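Local coordinates for ankyrin repeat domain protein (PDB 6MCA) that is a Legionella effector, also called AnkH, that joins ankyrin repeats to a cysteine protease-like region and interacts with the host LARP7 component of the 7SK snRNP complex, at residues L232-H237 against E242-R247; T226-L231 against M256-A261; A250-P255 against E301-N306. All coordinates share one frame; numbering follows the deposited sequence.

Contact 1: L232-H237 against E242-R247; sequences LQYQHH and EQHFKR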
loop_
_atom_site.group_PDB
_atom_site.type_symbol
_atom_site.label_atom_id
_atom_site.label_comp_id
_atom_site.label_asym_id
_atom_site.label_seq_id
_atom_site.Cartn_x
_atom_site.Cartn_y
_atom_site.Cartn_z
ATOM N N LEU A 232 11.704 -5.033 0.904
ATOM C CA LEU A 232 11.039 -4.348 2.004
ATOM C C LEU A 232 10.720 -5.313 3.136
ATOM O O LEU A 232 10.816 -4.945 4.313
ATOM C CB LEU A 232 9.774 -3.653 1.502
ATOM C CG LEU A 232 10.029 -2.394 0.668
ATOM C CD1 LEU A 232 8.721 -1.772 0.205
ATOM C CD2 LEU A 232 10.859 -1.389 1.453
ATOM N N GLN A 233 10.373 -6.561 2.801
ATOM C CA GLN A 233 10.013 -7.523 3.837
ATOM C C GLN A 233 11.189 -7.790 4.767
ATOM O O GLN A 233 11.014 -7.905 5.987
ATOM C CB GLN A 233 9.519 -8.820 3.198
ATOM C CG GLN A 233 8.632 -9.657 4.102
ATOM C CD GLN A 233 7.555 -10.396 3.334
ATOM O OE1 GLN A 233 6.371 -10.301 3.657
ATOM N NE2 GLN A 233 7.961 -11.139 2.311
ATOM N N TYR A 234 12.401 -7.860 4.210
ATOM C CA TYR A 234 13.593 -8.072 5.023
ATOM C C TYR A 234 13.798 -6.966 6.048
ATOM O O TYR A 234 14.543 -7.165 7.013
ATOM C CB TYR A 234 14.831 -8.181 4.131
ATOM C CG TYR A 234 14.803 -9.345 3.165
ATOM C CD1 TYR A 234 13.987 -10.446 3.394
ATOM C CD2 TYR A 234 15.594 -9.343 2.025
ATOM C CE1 TYR A 234 13.959 -11.510 2.512
ATOM C CE2 TYR A 234 15.573 -10.403 1.138
ATOM C CZ TYR A 234 14.755 -11.483 1.386
ATOM O OH TYR A 234 14.730 -12.540 0.506
ATOM N N GLN A 235 13.157 -5.806 5.865
ATOM C CA GLN A 235 13.265 -4.748 6.860
ATOM C C GLN A 235 12.657 -5.155 8.195
ATOM O O GLN A 235 13.041 -4.602 9.231
ATOM C CB GLN A 235 12.600 -3.469 6.350
ATOM C CG GLN A 235 13.342 -2.804 5.201
ATOM C CD GLN A 235 12.753 -1.457 4.827
ATOM O OE1 GLN A 235 11.560 -1.217 5.005
ATOM N NE2 GLN A 235 13.593 -0.569 4.308
ATOM N N HIS A 236 11.725 -6.111 8.196
ATOM C CA HIS A 236 11.122 -6.567 9.442
ATOM C C HIS A 236 11.971 -7.607 10.158
ATOM O O HIS A 236 11.755 -7.845 11.352
ATOM C CB HIS A 236 9.730 -7.145 9.177
ATOM C CG HIS A 236 8.750 -6.143 8.652
ATOM N ND1 HIS A 236 8.135 -5.210 9.459
ATOM C CD2 HIS A 236 8.275 -5.931 7.402
ATOM C CE1 HIS A 236 7.325 -4.465 8.729
ATOM N NE2 HIS A 236 7.391 -4.882 7.477
ATOM N N HIS A 237 12.919 -8.226 9.467
ATOM C CA HIS A 237 13.720 -9.279 10.076
ATOM C C HIS A 237 14.597 -8.699 11.181
ATOM O O HIS A 237 15.231 -7.656 10.981
ATOM C CB HIS A 237 14.581 -9.971 9.025
ATOM C CG HIS A 237 15.013 -11.351 9.411
ATOM N ND1 HIS A 237 15.934 -11.591 10.408
ATOM C CD2 HIS A 237 14.646 -12.565 8.938
ATOM C CE1 HIS A 237 16.116 -12.893 10.532
ATOM N NE2 HIS A 237 15.347 -13.507 9.650
ATOM N N GLU A 242 23.242 -14.731 6.171
ATOM C CA GLU A 242 23.944 -15.051 4.932
ATOM C C GLU A 242 22.996 -15.099 3.739
ATOM O O GLU A 242 23.313 -14.575 2.665
ATOM C CB GLU A 242 24.683 -16.382 5.084
ATOM C CG GLU A 242 25.263 -16.928 3.789
ATOM N N GLN A 243 21.826 -15.723 3.906
ATOM C CA GLN A 243 20.915 -15.887 2.778
ATOM C C GLN A 243 20.327 -14.552 2.335
ATOM O O GLN A 243 20.127 -14.322 1.135
ATOM C CB GLN A 243 19.802 -16.871 3.133
ATOM C CG GLN A 243 19.018 -17.362 1.926
ATOM C CD GLN A 243 17.570 -17.667 2.252
ATOM O OE1 GLN A 243 17.246 -18.754 2.727
ATOM N NE2 GLN A 243 16.690 -16.704 1.996
ATOM N N HIS A 244 20.038 -13.660 3.286
ATOM C CA HIS A 244 19.546 -12.335 2.922
ATOM C C HIS A 244 20.578 -11.579 2.097
ATOM O O HIS A 244 20.235 -10.923 1.105
ATOM C CB HIS A 244 19.178 -11.545 4.177
ATOM C CG HIS A 244 18.053 -12.146 4.960
ATOM N ND1 HIS A 244 18.257 -13.026 6.001
ATOM C CD2 HIS A 244 16.711 -11.994 4.852
ATOM C CE1 HIS A 244 17.089 -13.390 6.501
ATOM N NE2 HIS A 244 16.136 -12.778 5.822
ATOM N N PHE A 245 21.853 -11.670 2.482
ATOM C CA PHE A 245 22.898 -10.990 1.728
ATOM C C PHE A 245 23.120 -11.638 0.368
ATOM O O PHE A 245 23.419 -10.938 -0.604
ATOM C CB PHE A 245 24.190 -10.962 2.543
ATOM C CG PHE A 245 24.092 -10.132 3.792
ATOM C CD1 PHE A 245 23.536 -8.863 3.753
ATOM C CD2 PHE A 245 24.545 -10.622 5.005
ATOM C CE1 PHE A 245 23.438 -8.097 4.898
ATOM C CE2 PHE A 245 24.448 -9.861 6.156
ATOM C CZ PHE A 245 23.894 -8.596 6.102
ATOM N N LYS A 246 22.960 -12.960 0.271
ATOM C CA LYS A 246 23.010 -13.608 -1.037
ATOM C C LYS A 246 21.883 -13.114 -1.935
ATOM O O LYS A 246 22.091 -12.859 -3.130
ATOM C CB LYS A 246 22.944 -15.127 -0.877
ATOM C CG LYS A 246 24.173 -15.739 -0.226
ATOM C CD LYS A 246 24.370 -17.184 -0.656
ATOM C CE LYS A 246 23.917 -18.153 0.425
ATOM N NZ LYS A 246 22.432 -18.206 0.543
ATOM N N ARG A 247 20.682 -12.962 -1.375
ATOM C CA ARG A 247 19.566 -12.445 -2.158
ATOM C C ARG A 247 19.821 -11.009 -2.599
ATOM O O ARG A 247 19.521 -10.641 -3.741
ATOM C CB ARG A 247 18.271 -12.542 -1.353
ATOM C CG ARG A 247 17.549 -13.864 -1.535
ATOM C CD ARG A 247 17.344 -14.185 -3.008
ATOM N NE ARG A 247 16.326 -13.342 -3.627
ATOM C CZ ARG A 247 16.202 -13.159 -4.938
ATOM N NH1 ARG A 247 17.045 -13.747 -5.777
ATOM N NH2 ARG A 247 15.240 -12.379 -5.413
#
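Tyr234, His237 and His244 form an aromatic cluster at the protein surface, where the chain leaves helix 215-233 and turns into helix 242-251. His244 sits in the middle and offers an edge to each of the other two rings. Its CD2 comes in over one face of Tyr234, 3.5 Å from Tyr234 CD1, in a T-shaped stack with the planes at 89° and the ring centroids 4.7 Å apart. The far end of the same imidazole serves His237: CE1 of His244 lies over the His237 face, 3.5 Å from His237 CD2, and here the planes meet at 68°. The swing of His237, with CG anti to its backbone N (chi1 -158°), lays its ring across the end of His244. ND1 of His244 accepts a hydrogen bond from the backbone N of Gly241 in the connecting loop, which helps fix the rotation of the imidazole. His237 ND1 is likewise tied to Arg239 N, and its NE2 bonds a tartrate probably left by the crystallisation liquor. Beyond the cluster, Tyr234 OH rests 3.7 Å from Arg247 CG, the two side chains crossing at about a right angle, and the guanidinium goes on to a salt bridge with Glu230. The whole is a helix-loop-helix connection, its two arms joined by edge-to-face aromatic stacking.

Contact 2: T226-L231 against M256-A261; sequences TDAAEL and MLILPA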
loop_
_atom_site.group_PDB
_atom_site.type_symbol
_atom_site.label_atom_id
_atom_site.label_comp_id
_atom_site.label_asym_id
_atom_site.label_seq_id
_atom_site.Cartn_x
_atom_site.Cartn_y
_atom_site.Cartn_z
ATOM N N THR A 226 8.228 -6.163 -7.754
ATOM C CA THR A 226 8.312 -7.449 -7.072
ATOM C C THR A 226 9.541 -7.494 -6.177
ATOM O O THR A 226 9.437 -7.691 -4.959
ATOM C CB THR A 226 8.351 -8.587 -8.093
ATOM O OG1 THR A 226 7.155 -8.569 -8.878
ATOM C CG2 THR A 226 8.473 -9.931 -7.390
ATOM N N ASP A 227 10.715 -7.254 -6.769
ATOM C CA ASP A 227 11.945 -7.280 -5.989
ATOM C C ASP A 227 11.865 -6.299 -4.829
ATOM O O ASP A 227 12.229 -6.637 -3.695
ATOM C CB ASP A 227 13.142 -6.971 -6.888
ATOM C CG ASP A 227 13.373 -8.045 -7.935
ATOM O OD1 ASP A 227 12.920 -9.190 -7.723
ATOM O OD2 ASP A 227 14.006 -7.745 -8.970
ATOM N N ALA A 228 11.333 -5.099 -5.085
ATOM C CA ALA A 228 11.193 -4.112 -4.021
ATOM C C ALA A 228 10.442 -4.707 -2.841
ATOM O O ALA A 228 10.905 -4.636 -1.694
ATOM C CB ALA A 228 10.482 -2.865 -4.550
ATOM N N ALA A 229 9.307 -5.358 -3.119
ATOM C CA ALA A 229 8.530 -5.989 -2.059
ATOM C C ALA A 229 9.409 -6.901 -1.219
ATOM O O ALA A 229 9.456 -6.780 0.012
ATOM C CB ALA A 229 7.355 -6.764 -2.658
ATOM N N GLU A 230 10.163 -7.785 -1.879
ATOM C CA GLU A 230 11.066 -8.667 -1.150
ATOM C C GLU A 230 12.017 -7.856 -0.281
ATOM O O GLU A 230 12.105 -8.071 0.935
ATOM C CB GLU A 230 11.839 -9.554 -2.127
ATOM C CG GLU A 230 12.793 -10.529 -1.453
ATOM C CD GLU A 230 13.532 -11.406 -2.447
ATOM O OE1 GLU A 230 13.244 -11.307 -3.659
ATOM O OE2 GLU A 230 14.399 -12.195 -2.015
ATOM N N LEU A 231 12.691 -6.870 -0.882
ATOM C CA LEU A 231 13.657 -6.076 -0.132
ATOM C C LEU A 231 12.996 -5.346 1.025
ATOM O O LEU A 231 13.648 -5.076 2.041
ATOM C CB LEU A 231 14.357 -5.082 -1.058
ATOM C CG LEU A 231 15.402 -5.669 -2.008
ATOM C CD1 LEU A 231 15.810 -4.642 -3.051
ATOM C CD2 LEU A 231 16.613 -6.167 -1.235
ATOM N N MET A 256 16.783 -3.547 -13.305
ATOM C CA MET A 256 16.109 -2.427 -12.667
ATOM C C MET A 256 15.931 -2.701 -11.180
ATOM O O MET A 256 15.753 -3.846 -10.755
ATOM C CB MET A 256 14.747 -2.149 -13.319
ATOM C CG MET A 256 14.054 -0.897 -12.798
ATOM S SD MET A 256 12.462 -0.588 -13.581
ATOM C CE MET A 256 12.982 -0.286 -15.266
ATOM N N LEU A 257 15.978 -1.628 -10.397
ATOM C CA LEU A 257 15.948 -1.696 -8.945
ATOM C C LEU A 257 15.114 -0.531 -8.431
ATOM O O LEU A 257 15.343 0.613 -8.828
ATOM C CB LEU A 257 17.368 -1.628 -8.374
ATOM C CG LEU A 257 17.699 -2.441 -7.124
ATOM C CD1 LEU A 257 19.210 -2.556 -6.961
ATOM C CD2 LEU A 257 17.054 -1.834 -5.895
ATOM N N ILE A 258 14.150 -0.817 -7.562
ATOM C CA ILE A 258 13.304 0.211 -6.962
ATOM C C ILE A 258 13.594 0.245 -5.468
ATOM O O ILE A 258 13.410 -0.760 -4.769
ATOM C CB ILE A 258 11.814 -0.042 -7.237
ATOM C CG1 ILE A 258 11.532 0.040 -8.737
ATOM C CG2 ILE A 258 10.950 0.967 -6.489
ATOM C CD1 ILE A 258 10.082 -0.190 -9.098
ATOM N N LEU A 259 14.046 1.396 -4.980
ATOM C CA LEU A 259 14.445 1.570 -3.583
ATOM C C LEU A 259 13.593 2.651 -2.936
ATOM O O LEU A 259 13.850 3.852 -3.138
ATOM C CB LEU A 259 15.926 1.929 -3.486
ATOM C CG LEU A 259 16.910 0.828 -3.872
ATOM C CD1 LEU A 259 18.320 1.376 -3.988
ATOM C CD2 LEU A 259 16.858 -0.287 -2.849
ATOM N N PRO A 260 12.549 2.288 -2.191
ATOM C CA PRO A 260 11.831 3.290 -1.393
ATOM C C PRO A 260 12.578 3.557 -0.093
ATOM O O PRO A 260 12.998 2.627 0.599
ATOM C CB PRO A 260 10.467 2.634 -1.133
ATOM C CG PRO A 260 10.412 1.430 -2.051
ATOM C CD PRO A 260 11.833 1.005 -2.231
ATOM N N ALA A 261 12.754 4.835 0.227
ATOM C CA ALA A 261 13.454 5.260 1.428
ATOM C C ALA A 261 12.526 6.102 2.290
ATOM O O ALA A 261 11.744 6.912 1.777
ATOM C CB ALA A 261 14.715 6.057 1.081
HETATM O O HOH W 1 15.271 -5.196 -8.713
#
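Ala228 meets Ile258 where helix 215-233 passes strand 256-263, and most of what joins them is apolar. The Ala228 methyl lies 4.1 Å from Ile258 CB and 3.6 Å from Ile258 O, so this small residue touches the strand's backbone as well as its side chain. A side chain of one methyl lets the two elements come close: the segment axes approach to 7.6 Å and run at 44° to each other. One turn on, Leu231 reaches the strand with a single methyl. With CG beside the backbone N (chi1 -74°), its CD1 comes 4.2 Å from Leu257 CD2, the two side chains crossing at about a right angle, and a looser 4.5 Å from Leu259 CD2.

The helix thus packs against an edge strand of the five-stranded antiparallel sheet, in a protein described as cysteine protease-like. The inner edge of strand 256-263 is taken up by strand 266-273, through backbone bonds from Leu257 to Arg272 and from Leu259 to Phe270. The helix crosses the outer edge, where the carbonyls of Met256 and Ile258 point. Side chains alternate about that edge: Leu257 and Leu259 go to the Leu231 side, where Leu259 also meets Phe311 and Leu312 of helix 305-312, whereas Met256 and Ile258 reach helix 355-364, at Ala359 and Val355.

The polar link is a bridge through one water, which donates to both partners. It stands 2.9 Å from Asp227 OD2 and closer still to Met256 O, at a distance too short to be trusted in detail. Through it the carboxylate reaches the first outward-facing carbonyl of the strand.

Contact 3: A250-P255 against E301-N306; sequences ALLKAP and EALTIN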
loop_
_atom_site.group_PDB
_atom_site.type_symbol
_atom_site.label_atom_id
_atom_site.label_comp_id
_atom_site.label_asym_id
_atom_site.label_seq_id
_atom_site.Cartn_x
_atom_site.Cartn_y
_atom_site.Cartn_z
ATOM N N ALA A 250 22.132 -11.081 -5.451
ATOM C CA ALA A 250 21.427 -11.463 -6.670
ATOM C C ALA A 250 20.654 -10.286 -7.253
ATOM O O ALA A 250 20.699 -10.042 -8.465
ATOM C CB ALA A 250 20.490 -12.638 -6.388
ATOM N N LEU A 251 19.947 -9.536 -6.402
ATOM C CA LEU A 251 19.131 -8.423 -6.887
ATOM C C LEU A 251 19.971 -7.239 -7.351
ATOM O O LEU A 251 19.513 -6.451 -8.189
ATOM C CB LEU A 251 18.153 -7.969 -5.809
ATOM C CG LEU A 251 17.277 -9.087 -5.246
ATOM C CD1 LEU A 251 16.794 -8.780 -3.835
ATOM C CD2 LEU A 251 16.114 -9.311 -6.193
ATOM N N LEU A 252 21.190 -7.085 -6.826
ATOM C CA LEU A 252 22.078 -6.048 -7.333
ATOM C C LEU A 252 22.480 -6.283 -8.782
ATOM O O LEU A 252 22.988 -5.357 -9.422
ATOM C CB LEU A 252 23.328 -5.947 -6.463
ATOM C CG LEU A 252 23.245 -4.989 -5.277
ATOM C CD1 LEU A 252 24.569 -4.957 -4.536
ATOM C CD2 LEU A 252 22.856 -3.600 -5.752
ATOM N N LYS A 253 22.274 -7.491 -9.308
ATOM C CA LYS A 253 22.544 -7.791 -10.706
ATOM C C LYS A 253 21.313 -7.640 -11.591
ATOM O O LYS A 253 21.428 -7.780 -12.813
ATOM C CB LYS A 253 23.100 -9.212 -10.841
ATOM C CG LYS A 253 24.470 -9.400 -10.214
ATOM C CD LYS A 253 24.861 -10.867 -10.165
ATOM C CE LYS A 253 26.288 -11.039 -9.669
ATOM N NZ LYS A 253 26.655 -12.472 -9.507
ATOM N N ALA A 254 20.148 -7.369 -11.007
ATOM C CA ALA A 254 18.946 -7.167 -11.794
ATOM C C ALA A 254 19.068 -5.891 -12.627
ATOM O O ALA A 254 19.754 -4.944 -12.230
ATOM C CB ALA A 254 17.722 -7.083 -10.884
ATOM N N PRO A 255 18.415 -5.841 -13.792
ATOM C CA PRO A 255 18.533 -4.633 -14.625
ATOM C C PRO A 255 17.917 -3.401 -13.986
ATOM O O PRO A 255 18.476 -2.304 -14.107
ATOM C CB PRO A 255 17.811 -5.031 -15.920
ATOM C CG PRO A 255 16.856 -6.100 -15.503
ATOM C CD PRO A 255 17.566 -6.867 -14.422
ATOM N N GLU A 301 31.116 1.086 -8.876
ATOM C CA GLU A 301 31.782 0.184 -7.945
ATOM C C GLU A 301 31.352 0.419 -6.501
ATOM O O GLU A 301 31.579 -0.450 -5.653
ATOM C CB GLU A 301 33.300 0.337 -8.065
ATOM C CG GLU A 301 33.821 1.722 -7.695
ATOM C CD GLU A 301 33.822 2.689 -8.866
ATOM O OE1 GLU A 301 33.279 2.341 -9.935
ATOM O OE2 GLU A 301 34.369 3.803 -8.718
ATOM N N ALA A 302 30.746 1.566 -6.203
ATOM C CA ALA A 302 30.267 1.863 -4.860
ATOM C C ALA A 302 28.868 1.323 -4.594
ATOM O O ALA A 302 28.415 1.362 -3.445
ATOM C CB ALA A 302 30.281 3.375 -4.617
ATOM N N LEU A 303 28.179 0.826 -5.622
ATOM C CA LEU A 303 26.829 0.281 -5.480
ATOM C C LEU A 303 26.950 -1.193 -5.101
ATOM O O LEU A 303 26.817 -2.099 -5.926
ATOM C CB LEU A 303 26.042 0.485 -6.769
ATOM C CG LEU A 303 24.541 0.200 -6.811
ATOM C CD1 LEU A 303 23.850 0.748 -5.585
ATOM C CD2 LEU A 303 23.938 0.806 -8.066
ATOM N N THR A 304 27.206 -1.429 -3.818
ATOM C CA THR A 304 27.555 -2.746 -3.300
ATOM C C THR A 304 26.499 -3.235 -2.311
ATOM O O THR A 304 25.469 -2.593 -2.088
ATOM C CB THR A 304 28.927 -2.718 -2.624
ATOM O OG1 THR A 304 28.903 -1.785 -1.536
ATOM C CG2 THR A 304 30.000 -2.308 -3.611
ATOM N N ILE A 305 26.783 -4.399 -1.719
ATOM C CA ILE A 305 25.921 -4.949 -0.674
ATOM C C ILE A 305 25.844 -3.990 0.504
ATOM O O ILE A 305 24.763 -3.724 1.044
ATOM C CB ILE A 305 26.433 -6.331 -0.229
ATOM C CG1 ILE A 305 26.363 -7.317 -1.387
ATOM C CG2 ILE A 305 25.621 -6.848 0.947
ATOM C CD1 ILE A 305 24.978 -7.491 -1.900
ATOM N N ASN A 306 26.997 -3.466 0.926
ATOM C CA ASN A 306 27.025 -2.543 2.054
ATOM C C ASN A 306 26.242 -1.273 1.755
ATOM O O ASN A 306 25.613 -0.706 2.656
ATOM C CB ASN A 306 28.472 -2.212 2.417
ATOM C CG ASN A 306 29.335 -3.452 2.539
ATOM O OD1 ASN A 306 29.752 -4.033 1.536
ATOM N ND2 ASN A 306 29.604 -3.867 3.772
#
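Leu252 has its CB turned toward the chain running into helix 305-312, and nearly all of this contact is carried by its two methyls. CD1 sits over the face of the peptide group linking Thr304 to Ile305, almost directly above the carbonyl carbon: it is 3.4 Å from Thr304 C, and Ile305 N lies 3.6 Å from the same methyl. Ile305 then comes in from the side. Its CG1 sits beside the backbone N and the chain bends again at the next bond (chi2 -60°), which carries Ile305 CD1 back to within 3.7 Å of Leu252 CD1. The second branch of the leucine turns the other way, with Leu252 CD2 4.3 Å from Leu303 CG. Leu252 thus fits between Leu303 and Ile305, its CD1 methyl against the backbone that connects them.

The backbone here is tightly turned. Leu303 is the centre of an inverse gamma turn, its Thr304 N to Ala302 O bond a weak one, and Thr304 follows as the N-cap residue. Thr304 CB points away from Leu252, and its OG1 caps Phe307 N, also weakly. On the other side, Leu252 lies within a type I turn from Leu251 to Ala254, in the chain between helix 242-251 and strand 256-263. Ile305 also leans on Phe245, Ile248 and Ala249, so the start of helix 305-312 packs against helix 242-251, while the neighbouring Leu251 faces helix 215-233.

Contact 2 belongs to the buried interior, contact 1 to the surface, and contact 3 is partly buried. Chemistry follows place: stacked rings at the surface, aliphatic side chains plus a bridging water inside, and a leucine against backbone in between. Helix 215-233 serves contacts 1 and 2, whereas helix 242-251 serves 1 and 3. Contacts 1 and 2 are joined by the salt bridge from Arg247 NE to Glu230 OE2, 2.8 Å long, and contacts 2 and 3 by apolar packing of Leu231 on Leu251 and of Leu257 on Leu252. Between contacts 1 and 3 the tie is lighter, Ile305 CD1 lying against Phe245 O.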